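Centrosomal protein of 104 kDa (Homo sapiens, PDB 5LPH) is required for ciliogenesis and for structural integrity at the ciliary tip, and is represented here by its tubulin-binding TOG domain. Local coordinates at residues Thr240-Ile245 with Tyr273-Glu278; Arg38-Ala43 with Thr50-Ala55; Met167-Glu172 with Ala204-Asp209; Arg98-Ile101 with Ser107-Gln110; Lys72-Met77 with Lys87-Ala92. All coordinates share one frame; numbering follows the deposited sequence.

Contact 1 (Thr240-Ile245 with Tyr273-Glu278); sequences TAVRII and YKTIFE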
# COMPACT_ATOMS: atom_id res chain seq x y z
N THR A 240 0.68 20.05 5.89
CA THR A 240 1.28 19.28 4.78
C THR A 240 0.45 19.42 3.49
O THR A 240 1.00 19.43 2.39
CB THR A 240 1.45 17.78 5.12
OG1 THR A 240 1.95 17.62 6.45
CG2 THR A 240 2.40 17.09 4.13
N ALA A 241 -0.87 19.52 3.63
CA ALA A 241 -1.76 19.77 2.48
C ALA A 241 -1.40 21.09 1.78
O ALA A 241 -1.36 21.15 0.54
CB ALA A 241 -3.21 19.79 2.92
N VAL A 242 -1.14 22.12 2.58
CA VAL A 242 -0.68 23.42 2.07
C VAL A 242 0.59 23.22 1.23
O VAL A 242 0.65 23.67 0.09
CB VAL A 242 -0.46 24.44 3.21
CG1 VAL A 242 0.29 25.68 2.73
CG2 VAL A 242 -1.79 24.84 3.85
N ARG A 243 1.57 22.52 1.80
CA ARG A 243 2.85 22.25 1.11
C ARG A 243 2.70 21.52 -0.23
O ARG A 243 3.43 21.82 -1.18
CB ARG A 243 3.81 21.47 2.03
CG ARG A 243 4.37 22.29 3.19
CD ARG A 243 5.06 21.42 4.23
NE ARG A 243 6.27 20.78 3.70
CZ ARG A 243 6.56 19.48 3.81
NH1 ARG A 243 5.72 18.65 4.43
NH2 ARG A 243 7.69 19.00 3.29
N ILE A 244 1.77 20.57 -0.32
CA ILE A 244 1.50 19.84 -1.58
C ILE A 244 0.81 20.73 -2.61
O ILE A 244 1.15 20.69 -3.80
CB ILE A 244 0.66 18.56 -1.36
CG1 ILE A 244 1.45 17.57 -0.49
CG2 ILE A 244 0.30 17.91 -2.69
CD1 ILE A 244 0.71 16.30 -0.14
N ILE A 245 -0.15 21.54 -2.16
CA ILE A 245 -0.84 22.49 -3.05
C ILE A 245 0.16 23.48 -3.67
O ILE A 245 0.08 23.75 -4.87
CB ILE A 245 -1.99 23.23 -2.31
CG1 ILE A 245 -3.13 22.24 -2.01
CG2 ILE A 245 -2.54 24.38 -3.15
CD1 ILE A 245 -4.04 22.68 -0.88
N TYR A 273 -5.83 29.24 3.80
CA TYR A 273 -5.98 29.81 2.45
C TYR A 273 -5.17 31.11 2.26
O TYR A 273 -4.69 31.37 1.15
CB TYR A 273 -7.46 30.02 2.10
CG TYR A 273 -8.19 28.73 1.79
CD1 TYR A 273 -7.84 27.95 0.69
CD2 TYR A 273 -9.23 28.28 2.61
CE1 TYR A 273 -8.49 26.76 0.42
CE2 TYR A 273 -9.90 27.08 2.34
CZ TYR A 273 -9.52 26.33 1.25
OH TYR A 273 -10.16 25.15 0.96
N LYS A 274 -5.01 31.90 3.32
CA LYS A 274 -4.09 33.04 3.28
C LYS A 274 -2.69 32.57 2.89
O LYS A 274 -2.12 33.06 1.91
CB LYS A 274 -4.05 33.79 4.63
CG LYS A 274 -2.85 34.73 4.79
CD LYS A 274 -3.00 35.68 5.97
CE LYS A 274 -1.76 36.54 6.13
NZ LYS A 274 -1.69 37.22 7.45
N THR A 275 -2.16 31.59 3.63
CA THR A 275 -0.83 31.01 3.37
C THR A 275 -0.68 30.49 1.94
O THR A 275 0.36 30.69 1.31
CB THR A 275 -0.52 29.85 4.34
OG1 THR A 275 -0.91 30.21 5.68
CG2 THR A 275 0.97 29.49 4.32
N ILE A 276 -1.73 29.84 1.44
CA ILE A 276 -1.75 29.30 0.07
C ILE A 276 -1.67 30.41 -0.97
O ILE A 276 -0.81 30.37 -1.86
CB ILE A 276 -3.00 28.41 -0.17
CG1 ILE A 276 -2.89 27.12 0.65
CG2 ILE A 276 -3.15 28.06 -1.65
CD1 ILE A 276 -4.21 26.40 0.88
N PHE A 277 -2.57 31.39 -0.86
CA PHE A 277 -2.69 32.43 -1.90
C PHE A 277 -1.51 33.42 -1.93
O PHE A 277 -1.08 33.82 -3.01
CB PHE A 277 -4.03 33.17 -1.80
CG PHE A 277 -5.22 32.33 -2.20
CD1 PHE A 277 -5.27 31.74 -3.47
CD2 PHE A 277 -6.29 32.14 -1.33
CE1 PHE A 277 -6.36 30.97 -3.84
CE2 PHE A 277 -7.38 31.38 -1.71
CZ PHE A 277 -7.42 30.79 -2.96
N GLU A 278 -0.98 33.80 -0.76
CA GLU A 278 0.26 34.59 -0.73
C GLU A 278 1.48 33.70 -1.02
O GLU A 278 2.52 34.20 -1.44
CB GLU A 278 0.42 35.40 0.57
CG GLU A 278 0.77 34.63 1.83
CD GLU A 278 0.81 35.52 3.08
OE1 GLU A 278 1.48 35.15 4.07
OE2 GLU A 278 0.17 36.58 3.06
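Ile276 packs against both Val242 and Ile245 on the neighbouring helix and forms the tight half of this contact. Its CG1 is 4.1 Å from Val242 CG1 and equally far from Val242 CG2, so it lies over the fork of the valine. The two isoleucines meet at two points: Ile276 CG2 is 4.0 Å from Ile245 CG2, and the CD1 ends touch as well. The Ile276 torsion (chi1 -69°) sets CG1 beside the backbone N and CG2 anti to it; CG2 goes to Ile245, while the CG1-CD1 branch reaches both partners. Cutting Ile276 back to an alanine is likely to open a gap facing Val242 and Ile245 and leave both short of a packing partner. The other edge is looser and solvent-facing. There Thr275 CG2 approaches Val242 CG1 at 4.2 Å, roughly at a right angle, while Thr275 OG1 turns back to hydrogen-bond Ile271 O in its own helix. No hydrogen bond joins the segments, whose axes run nearly parallel, at 20° and 10.0 Å apart. Helix 235-252, part of the second HEAT repeat, is thus flanked by helix 271-283 here, while Ile245 also touches helix 219-229 through Met223 and Ser226, and Ala241 meets Met200 of helix 193-210.

Contact 2 (Arg38-Ala43 with Thr50-Ala55); sequences REASSA and TLVAEA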
# COMPACT_ATOMS: atom_id res chain seq x y z
N ARG A 38 -12.97 -22.36 7.96
CA ARG A 38 -13.86 -21.88 6.89
C ARG A 38 -13.23 -20.73 6.09
O ARG A 38 -13.34 -20.68 4.86
CB ARG A 38 -15.23 -21.46 7.46
CG ARG A 38 -15.95 -22.53 8.27
CD ARG A 38 -16.32 -23.78 7.47
NE ARG A 38 -16.37 -24.99 8.31
CZ ARG A 38 -16.60 -26.23 7.87
NH1 ARG A 38 -16.82 -26.47 6.57
NH2 ARG A 38 -16.61 -27.24 8.73
N GLU A 39 -12.56 -19.85 6.82
CA GLU A 39 -11.81 -18.72 6.25
C GLU A 39 -10.70 -19.19 5.29
O GLU A 39 -10.59 -18.69 4.17
CB GLU A 39 -11.20 -17.92 7.41
CG GLU A 39 -10.58 -16.57 7.07
CD GLU A 39 -9.98 -15.91 8.31
OE1 GLU A 39 -10.51 -14.86 8.73
OE2 GLU A 39 -9.01 -16.45 8.87
N ALA A 40 -9.91 -20.18 5.73
CA ALA A 40 -8.77 -20.70 4.96
C ALA A 40 -9.07 -21.98 4.17
O ALA A 40 -8.14 -22.67 3.73
CB ALA A 40 -7.60 -20.93 5.90
N SER A 41 -10.36 -22.27 3.95
CA SER A 41 -10.80 -23.53 3.34
C SER A 41 -10.07 -23.86 2.03
O SER A 41 -9.57 -24.97 1.86
CB SER A 41 -12.31 -23.47 3.08
OG SER A 41 -12.80 -24.72 2.61
N SER A 42 -10.01 -22.89 1.14
CA SER A 42 -9.38 -23.08 -0.17
C SER A 42 -7.85 -23.21 -0.12
O SER A 42 -7.26 -24.02 -0.85
CB SER A 42 -9.77 -21.94 -1.11
OG SER A 42 -9.47 -22.31 -2.45
N ALA A 43 -7.22 -22.43 0.75
CA ALA A 43 -5.76 -22.52 0.93
C ALA A 43 -5.31 -23.90 1.44
O ALA A 43 -4.23 -24.37 1.07
CB ALA A 43 -5.29 -21.43 1.88
N THR A 50 -1.09 -28.79 6.99
CA THR A 50 0.09 -28.60 7.84
C THR A 50 0.63 -27.18 7.74
O THR A 50 0.81 -26.50 8.75
CB THR A 50 1.22 -29.61 7.49
OG1 THR A 50 0.76 -30.94 7.72
CG2 THR A 50 2.49 -29.37 8.34
N LEU A 51 0.88 -26.74 6.51
CA LEU A 51 1.42 -25.40 6.26
C LEU A 51 0.45 -24.31 6.71
O LEU A 51 0.89 -23.30 7.27
CB LEU A 51 1.79 -25.24 4.78
CG LEU A 51 2.75 -24.10 4.44
CD1 LEU A 51 3.57 -24.46 3.21
CD2 LEU A 51 2.02 -22.77 4.23
N VAL A 52 -0.85 -24.49 6.49
CA VAL A 52 -1.84 -23.48 6.91
C VAL A 52 -1.91 -23.39 8.44
O VAL A 52 -1.99 -22.30 8.99
CB VAL A 52 -3.24 -23.74 6.31
CG1 VAL A 52 -4.28 -22.78 6.88
CG2 VAL A 52 -3.19 -23.59 4.80
N ALA A 53 -1.88 -24.54 9.11
CA ALA A 53 -1.87 -24.60 10.58
C ALA A 53 -0.65 -23.90 11.18
O ALA A 53 -0.79 -23.15 12.14
CB ALA A 53 -1.94 -26.05 11.06
N GLU A 54 0.53 -24.15 10.62
CA GLU A 54 1.75 -23.42 10.97
C GLU A 54 1.56 -21.90 10.91
O GLU A 54 1.87 -21.18 11.86
CB GLU A 54 2.90 -23.77 10.03
CG GLU A 54 3.75 -24.97 10.37
CD GLU A 54 5.05 -24.95 9.58
OE1 GLU A 54 4.97 -25.17 8.35
OE2 GLU A 54 6.12 -24.68 10.16
N ALA A 55 1.04 -21.43 9.77
CA ALA A 55 0.81 -20.00 9.53
C ALA A 55 -0.17 -19.34 10.50
O ALA A 55 -0.03 -18.16 10.79
CB ALA A 55 0.34 -19.78 8.09
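The backbone bond from Glu54 N to Thr50 O, 3.0 Å long, closes the helical turn that holds Val52 facing Ala40 and Ala43. No hydrogen bond crosses between the segments, and Val52 supplies the whole of the second segment's share. Its two methyls divide the work. CG1 stands anti to the backbone N (chi1 174°) and reaches Ala40 CB at 3.9 Å; CG2, beside the backbone N, goes to Ala43, 4.2 Å from its CB and 4.0 Å from its carbonyl O. The valine fork therefore spans one turn of chain, from Ala40 to Ala43, with a methyl for each alanine. Ala43 CA and Val52 CA are 7.2 Å apart.

Ala40 marks a break. It leaves helical geometry (phi -98°, psi 18°) between helix 34-39 and helix 41-47, and also takes the N-cap position of the second. The chain then turns into helix 49-56, so Val52 packs into a compact group of three short helices at the N-terminal end of the modelled TOG domain, ahead of the long helices of the HEAT-type array. Ala40 is backed by Phe95 of helix 83-100, and Val52 also touches Leu32 in the preceding loop. Polar links lie round this apolar patch: Glu39 OE2 hydrogen-bonds Tyr56 OH just past the second segment, and Arg38 NE forms a salt bridge with Glu34. Next to Val52 on the same helix, Leu51 and Ala55 touch Leu96, again from helix 83-100.

Contact 3 (Met167-Glu172 with Ala204-Asp209); sequences MALFKE and ARLLKD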
# COMPACT_ATOMS: atom_id res chain seq x y z
N MSE A 167 7.25 -1.38 -4.46
CA MSE A 167 6.28 -2.05 -5.35
C MSE A 167 5.72 -1.09 -6.37
O MSE A 167 5.58 -1.46 -7.54
CB MSE A 167 5.08 -2.67 -4.64
CG MSE A 167 5.25 -3.97 -3.88
SE MSE A 167 3.41 -4.70 -3.68
CE MSE A 167 2.59 -3.33 -2.52
N ALA A 168 5.40 0.13 -5.96
CA ALA A 168 4.88 1.16 -6.88
C ALA A 168 5.79 1.44 -8.09
O ALA A 168 5.29 1.85 -9.14
CB ALA A 168 4.60 2.45 -6.13
N LEU A 169 7.09 1.22 -7.92
CA LEU A 169 8.08 1.44 -8.98
C LEU A 169 8.56 0.17 -9.72
O LEU A 169 9.27 0.29 -10.72
CB LEU A 169 9.28 2.23 -8.41
CG LEU A 169 8.95 3.71 -8.11
CD1 LEU A 169 9.72 4.37 -6.96
CD2 LEU A 169 9.11 4.51 -9.39
N PHE A 170 8.18 -1.03 -9.27
CA PHE A 170 8.36 -2.25 -10.07
C PHE A 170 7.60 -2.09 -11.39
O PHE A 170 6.43 -1.71 -11.40
CB PHE A 170 7.83 -3.53 -9.38
CG PHE A 170 8.62 -3.99 -8.14
CD1 PHE A 170 9.98 -3.68 -7.90
CD2 PHE A 170 7.96 -4.78 -7.20
CE1 PHE A 170 10.62 -4.15 -6.75
CE2 PHE A 170 8.60 -5.23 -6.05
CZ PHE A 170 9.93 -4.92 -5.82
N LYS A 171 8.27 -2.43 -12.49
CA LYS A 171 7.78 -2.15 -13.85
C LYS A 171 6.35 -2.64 -14.09
O LYS A 171 5.47 -1.88 -14.53
CB LYS A 171 8.76 -2.76 -14.88
CG LYS A 171 10.16 -2.15 -14.84
CD LYS A 171 11.05 -2.67 -15.96
CE LYS A 171 12.42 -2.01 -15.93
NZ LYS A 171 13.30 -2.49 -17.02
N GLU A 172 6.10 -3.90 -13.72
CA GLU A 172 4.79 -4.53 -13.94
C GLU A 172 3.67 -3.88 -13.12
O GLU A 172 2.54 -3.77 -13.60
CB GLU A 172 4.84 -6.03 -13.62
CG GLU A 172 5.92 -6.84 -14.31
CD GLU A 172 7.18 -7.03 -13.47
OE1 GLU A 172 7.56 -6.11 -12.71
OE2 GLU A 172 7.81 -8.10 -13.59
N ALA A 204 3.42 12.46 -1.58
CA ALA A 204 4.43 13.44 -2.01
C ALA A 204 5.64 12.78 -2.67
O ALA A 204 6.10 13.25 -3.72
CB ALA A 204 4.86 14.32 -0.85
N ARG A 205 6.16 11.71 -2.08
CA ARG A 205 7.37 11.05 -2.62
C ARG A 205 7.11 10.35 -3.96
O ARG A 205 7.93 10.45 -4.86
CB ARG A 205 8.00 10.07 -1.61
CG ARG A 205 8.70 10.75 -0.44
CD ARG A 205 9.58 9.79 0.36
NE ARG A 205 8.82 8.66 0.92
CZ ARG A 205 8.06 8.70 2.03
NH1 ARG A 205 7.91 9.81 2.74
NH2 ARG A 205 7.44 7.59 2.42
N LEU A 206 5.98 9.66 -4.08
CA LEU A 206 5.64 8.94 -5.32
C LEU A 206 5.13 9.85 -6.44
O LEU A 206 5.37 9.56 -7.61
CB LEU A 206 4.65 7.81 -5.07
CG LEU A 206 5.27 6.54 -4.48
CD1 LEU A 206 4.18 5.61 -3.98
CD2 LEU A 206 6.16 5.83 -5.50
N LEU A 207 4.45 10.93 -6.07
CA LEU A 207 4.07 11.99 -7.02
C LEU A 207 5.31 12.57 -7.72
O LEU A 207 5.31 12.72 -8.93
CB LEU A 207 3.29 13.09 -6.30
CG LEU A 207 2.77 14.31 -7.06
CD1 LEU A 207 1.89 13.89 -8.23
CD2 LEU A 207 1.99 15.19 -6.08
N LYS A 208 6.36 12.86 -6.95
CA LYS A 208 7.64 13.34 -7.50
C LYS A 208 8.35 12.29 -8.37
O LYS A 208 8.94 12.64 -9.39
CB LYS A 208 8.56 13.88 -6.40
CG LYS A 208 7.98 15.11 -5.72
CD LYS A 208 8.68 15.46 -4.42
CE LYS A 208 7.97 16.60 -3.70
NZ LYS A 208 8.92 17.48 -2.96
N ASP A 209 8.28 11.02 -7.97
CA ASP A 209 8.93 9.93 -8.72
C ASP A 209 8.17 9.52 -9.99
O ASP A 209 8.79 9.24 -11.01
CB ASP A 209 9.14 8.69 -7.83
CG ASP A 209 10.03 8.96 -6.61
OD1 ASP A 209 10.86 9.89 -6.63
OD2 ASP A 209 9.89 8.22 -5.61
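The carboxylate of Asp209 is the one flat group in this contact, and its two faces meet different things. A methyl of Leu169 comes to one of them obliquely, with CD1 4.1 Å from OD2 and well out of the carboxylate plane. Above the opposite face, almost straight over OD2, sits the backbone O of Arg205, 3.1 Å away. Both oxygens are acceptors, so this is close contact and not a hydrogen bond; it would probably disfavour the charged form of the carboxylate slightly. Gln165 of helix 154-169 also touches the Asp209 side chain.

Deeper in, the contact is carried by Leu206. Its forked end straddles Ala168, whose CB is 3.8 Å from both Leu206 CD1 and Leu206 CD2. The CG of Leu206 lies anti to its carbonyl carbon (chi1 -79°), and that torsion sends both methyls across to the other helix. CD2 serves a second partner too: Leu169 CD1 is 4.1 Å from it, the two leucine side chains sliding past one another in opposite directions. Leu169 thereby bridges the buried leucine and the exposed carboxylate.

Helix 154-169, in the first HEAT repeat, is joined in this way to helix 193-210, while helix 178-183 packs against both, Ile179 on Ala168 and Leu183 on Leu206. Arg205 NE adds a hydrogen bond to Gln165 OE1 just before the first segment. With only methyl groups and one carboxylate oxygen meeting, the contact depends on fit between apolar surfaces, and the polar link between the two helices is the Arg205-Gln165 bond beside it.

Contact 4 (Arg98-Ile101 with Ser107-Gln110); sequences RRAI and SVFQ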
# COMPACT_ATOMS: atom_id res chain seq x y z
N ARG A 98 -1.36 -11.83 3.11
CA ARG A 98 -2.30 -10.81 3.59
C ARG A 98 -2.49 -10.82 5.11
O ARG A 98 -2.53 -9.77 5.74
CB ARG A 98 -3.65 -10.98 2.88
CG ARG A 98 -4.69 -9.92 3.19
CD ARG A 98 -5.98 -10.24 2.47
NE ARG A 98 -7.12 -9.52 3.05
CZ ARG A 98 -7.53 -8.30 2.70
NH1 ARG A 98 -6.90 -7.60 1.75
NH2 ARG A 98 -8.59 -7.77 3.30
N ARG A 99 -2.62 -12.01 5.70
CA ARG A 99 -2.80 -12.12 7.15
C ARG A 99 -1.47 -11.89 7.89
O ARG A 99 -1.44 -11.19 8.91
CB ARG A 99 -3.55 -13.40 7.51
CG ARG A 99 -2.83 -14.72 7.33
CD ARG A 99 -3.63 -15.86 7.94
NE ARG A 99 -3.40 -16.03 9.39
CZ ARG A 99 -4.24 -15.67 10.37
NH1 ARG A 99 -5.42 -15.10 10.14
NH2 ARG A 99 -3.87 -15.90 11.64
N ALA A 100 -0.37 -12.38 7.33
CA ALA A 100 0.96 -12.19 7.91
C ALA A 100 1.48 -10.74 7.88
O ALA A 100 2.34 -10.39 8.68
CB ALA A 100 1.97 -13.11 7.24
N ILE A 101 0.96 -9.91 6.98
CA ILE A 101 1.24 -8.47 7.00
C ILE A 101 0.72 -7.81 8.29
O ILE A 101 1.29 -6.82 8.74
CB ILE A 101 0.71 -7.76 5.73
CG1 ILE A 101 1.57 -8.14 4.52
CG2 ILE A 101 0.73 -6.24 5.88
CD1 ILE A 101 0.94 -7.85 3.18
N SER A 107 9.67 -10.28 12.61
CA SER A 107 10.25 -11.29 11.70
C SER A 107 9.25 -11.95 10.77
O SER A 107 9.60 -12.29 9.64
CB SER A 107 10.95 -12.39 12.50
OG SER A 107 12.13 -11.89 13.08
N VAL A 108 8.03 -12.15 11.25
CA VAL A 108 6.96 -12.75 10.45
C VAL A 108 6.47 -11.73 9.42
O VAL A 108 6.29 -12.08 8.26
CB VAL A 108 5.77 -13.22 11.33
CG1 VAL A 108 4.66 -13.81 10.47
CG2 VAL A 108 6.24 -14.24 12.37
N PHE A 109 6.26 -10.49 9.87
CA PHE A 109 5.91 -9.35 8.99
C PHE A 109 6.92 -9.19 7.86
O PHE A 109 6.53 -9.08 6.70
CB PHE A 109 5.80 -8.06 9.83
CG PHE A 109 5.77 -6.78 9.02
CD1 PHE A 109 4.63 -6.42 8.30
CD2 PHE A 109 6.86 -5.92 9.01
CE1 PHE A 109 4.59 -5.24 7.57
CE2 PHE A 109 6.83 -4.74 8.28
CZ PHE A 109 5.69 -4.40 7.56
N GLN A 110 8.21 -9.23 8.20
CA GLN A 110 9.30 -9.11 7.21
C GLN A 110 9.37 -10.27 6.22
O GLN A 110 9.62 -10.06 5.03
CB GLN A 110 10.65 -8.93 7.92
CG GLN A 110 10.96 -7.47 8.26
CD GLN A 110 11.95 -7.29 9.40
OE1 GLN A 110 11.89 -6.29 10.14
NE2 GLN A 110 12.85 -8.25 9.56
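Ile101 O sits at the edge of the Phe109 ring, and this carbonyl-aromatic approach is the shortest meeting across the contact. The oxygen lies near the ring plane, 3.4 Å from CD1 and 3.8 Å from CE1, where the slightly positive ring hydrogens would suit it. Phe109 CG stands anti to the backbone N (chi1 166°), which swings the ring alongside Ile101. The same oxygen accepts a hydrogen bond from Arg148 NH1, and Arg148 also makes a cation-pi contact with the ring, so one guanidinium group ties carbonyl and aromatic together.

Apolar contacts are lighter. Ile101 CG2 is 4.3 Å from Phe109 CE1, and Ala100 CB is equally far from Val108 CG1; Leu67 of helix 60-76 touches both Ala100 and Val108.

The backbones themselves come close. Ala100 O is 3.7 Å from Phe109 CA, and the Ile101 and Phe109 CA atoms are 5.2 Å apart. This is the closed end of a helical hairpin: helix 83-100 ends, a short turn follows, and helix 106-126 heads back, the kind of tight helix-to-helix link on which HEAT-type arrays such as the TOG domain are built.

Contact 5 (Lys72-Met77 with Lys87-Ala92); sequences KKLMEM and KNTLRA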
# COMPACT_ATOMS: atom_id res chain seq x y z
N LYS A 72 10.18 -21.20 -0.70
CA LYS A 72 10.92 -22.29 -1.37
C LYS A 72 10.04 -23.06 -2.35
O LYS A 72 10.42 -23.25 -3.50
CB LYS A 72 11.50 -23.28 -0.34
CG LYS A 72 12.84 -22.89 0.25
CD LYS A 72 13.25 -23.87 1.35
CE LYS A 72 14.69 -23.67 1.80
NZ LYS A 72 15.65 -24.39 0.92
N LYS A 73 8.88 -23.51 -1.87
CA LYS A 73 7.92 -24.29 -2.66
C LYS A 73 7.48 -23.60 -3.95
O LYS A 73 7.40 -24.25 -4.99
CB LYS A 73 6.68 -24.61 -1.80
CG LYS A 73 5.51 -25.25 -2.54
CD LYS A 73 4.58 -25.97 -1.58
CE LYS A 73 3.20 -26.20 -2.18
NZ LYS A 73 2.31 -26.89 -1.20
N LEU A 74 7.21 -22.30 -3.89
CA LEU A 74 6.79 -21.54 -5.08
C LEU A 74 7.84 -21.54 -6.18
O LEU A 74 7.51 -21.76 -7.34
CB LEU A 74 6.40 -20.09 -4.72
CG LEU A 74 5.09 -19.87 -3.97
CD1 LEU A 74 4.92 -18.43 -3.51
CD2 LEU A 74 3.92 -20.24 -4.85
N MSE A 75 9.10 -21.31 -5.81
CA MSE A 75 10.20 -21.23 -6.79
C MSE A 75 10.73 -22.56 -7.27
O MSE A 75 11.46 -22.60 -8.25
CB MSE A 75 11.34 -20.38 -6.24
CG MSE A 75 10.92 -18.91 -6.07
SE MSE A 75 10.13 -18.10 -7.69
CE MSE A 75 11.75 -18.11 -8.81
N GLU A 76 10.39 -23.66 -6.59
CA GLU A 76 10.75 -25.00 -7.06
C GLU A 76 9.76 -25.59 -8.07
O GLU A 76 10.03 -26.63 -8.65
CB GLU A 76 10.92 -25.97 -5.88
CG GLU A 76 12.15 -25.69 -5.03
CD GLU A 76 12.26 -26.58 -3.81
OE1 GLU A 76 11.50 -27.58 -3.70
OE2 GLU A 76 13.11 -26.29 -2.94
N MSE A 77 8.61 -24.93 -8.28
CA MSE A 77 7.61 -25.45 -9.23
C MSE A 77 8.12 -25.28 -10.64
O MSE A 77 8.50 -24.18 -11.03
CB MSE A 77 6.27 -24.74 -9.08
CG MSE A 77 5.53 -25.31 -7.87
SE MSE A 77 4.02 -24.12 -7.46
CE MSE A 77 2.60 -25.39 -7.96
N LYS A 87 -1.81 -20.52 -10.71
CA LYS A 87 -2.68 -19.44 -10.24
C LYS A 87 -3.30 -19.75 -8.87
O LYS A 87 -3.34 -18.88 -8.01
CB LYS A 87 -3.78 -19.12 -11.25
CG LYS A 87 -3.29 -18.41 -12.50
CD LYS A 87 -4.42 -18.25 -13.51
CE LYS A 87 -3.90 -17.73 -14.84
NZ LYS A 87 -5.00 -17.49 -15.82
N ASN A 88 -3.80 -20.97 -8.68
CA ASN A 88 -4.35 -21.38 -7.38
C ASN A 88 -3.33 -21.25 -6.26
O ASN A 88 -3.63 -20.73 -5.18
CB ASN A 88 -4.86 -22.83 -7.41
CG ASN A 88 -6.12 -23.01 -8.23
OD1 ASN A 88 -6.89 -22.06 -8.41
ND2 ASN A 88 -6.34 -24.22 -8.72
N THR A 89 -2.11 -21.72 -6.53
CA THR A 89 -1.01 -21.64 -5.58
C THR A 89 -0.65 -20.18 -5.25
O THR A 89 -0.39 -19.85 -4.09
CB THR A 89 0.21 -22.41 -6.11
OG1 THR A 89 -0.13 -23.80 -6.24
CG2 THR A 89 1.37 -22.30 -5.17
N LEU A 90 -0.65 -19.32 -6.27
CA LEU A 90 -0.46 -17.89 -6.09
C LEU A 90 -1.54 -17.27 -5.21
O LEU A 90 -1.22 -16.50 -4.31
CB LEU A 90 -0.39 -17.18 -7.44
CG LEU A 90 -0.16 -15.66 -7.43
CD1 LEU A 90 0.69 -15.24 -8.62
CD2 LEU A 90 -1.46 -14.87 -7.41
N ARG A 91 -2.81 -17.61 -5.48
CA ARG A 91 -3.94 -17.04 -4.73
C ARG A 91 -3.98 -17.50 -3.27
O ARG A 91 -4.34 -16.72 -2.38
CB ARG A 91 -5.28 -17.34 -5.44
CG ARG A 91 -5.46 -16.55 -6.73
CD ARG A 91 -6.80 -16.69 -7.43
NE ARG A 91 -6.69 -16.16 -8.79
CZ ARG A 91 -7.17 -14.99 -9.20
NH1 ARG A 91 -6.99 -14.60 -10.45
NH2 ARG A 91 -7.85 -14.22 -8.36
N ALA A 92 -3.59 -18.75 -3.03
CA ALA A 92 -3.51 -19.28 -1.67
C ALA A 92 -2.36 -18.64 -0.89
O ALA A 92 -2.49 -18.34 0.30
CB ALA A 92 -3.34 -20.78 -1.70
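Helices 60-76 and 83-100 run roughly antiparallel here, with Leu74 CA and Thr89 CA 7.8 Å apart. Thr89 meets two side chains from the other segment. With OG1 beside the backbone N (chi1 -63°), CG2 is left anti to it and meets Leu74 CD2, the two side chains sliding past each other in opposite directions. At 3.3 Å this carbon pair is tighter than van der Waals contact normally allows, so the exact separation is doubtful, though the two groups are plainly packed together. The second partner is Met77, a selenomethionine in the crystal, which reaches Thr89 tip to tip. SE lies 3.9 Å from Thr89 CG2, and the bend at chi3 (112°) carries CE to 3.6 Å from Thr89 OG1. That hydroxyl is already engaged, hydrogen-bonded to Asp85 O one turn back in its own helix, so the methyl merely rests against an oxygen with a partner. Outside the pair, Leu74 is packed on Leu115 and Ile119 of helix 106-126, and Val46 of helix 41-47 touches Thr89. Met77 itself lies just past the end of its helix. Helices 60-76 and 83-100 thus form an antiparallel helical hairpin, the kind of pairing found throughout HEAT-type TOG domains.

How the contacts relate
The five contacts mark out the long helical array. Contact 2 lies at one end and contact 1 at the other, their centres about 50 Å apart on opposite sides of the chain's centre, with contact 3 nearest that centre. Contacts 2, 4 and 5 cluster: contact 2 touches contact 5 where Ala43 CA meets Ala92 CB at 4.0 Å, and touches contact 4 where Glu39 OE2 comes 4.0 Å from Arg99 NH1. Contacts 4 and 5 share helix 83-100, with centres about 17 Å apart. Contact 3 then stands between this cluster and contact 1, its nearest atoms about 7 Å from contact 4 and about 5 Å from contact 1, touching neither.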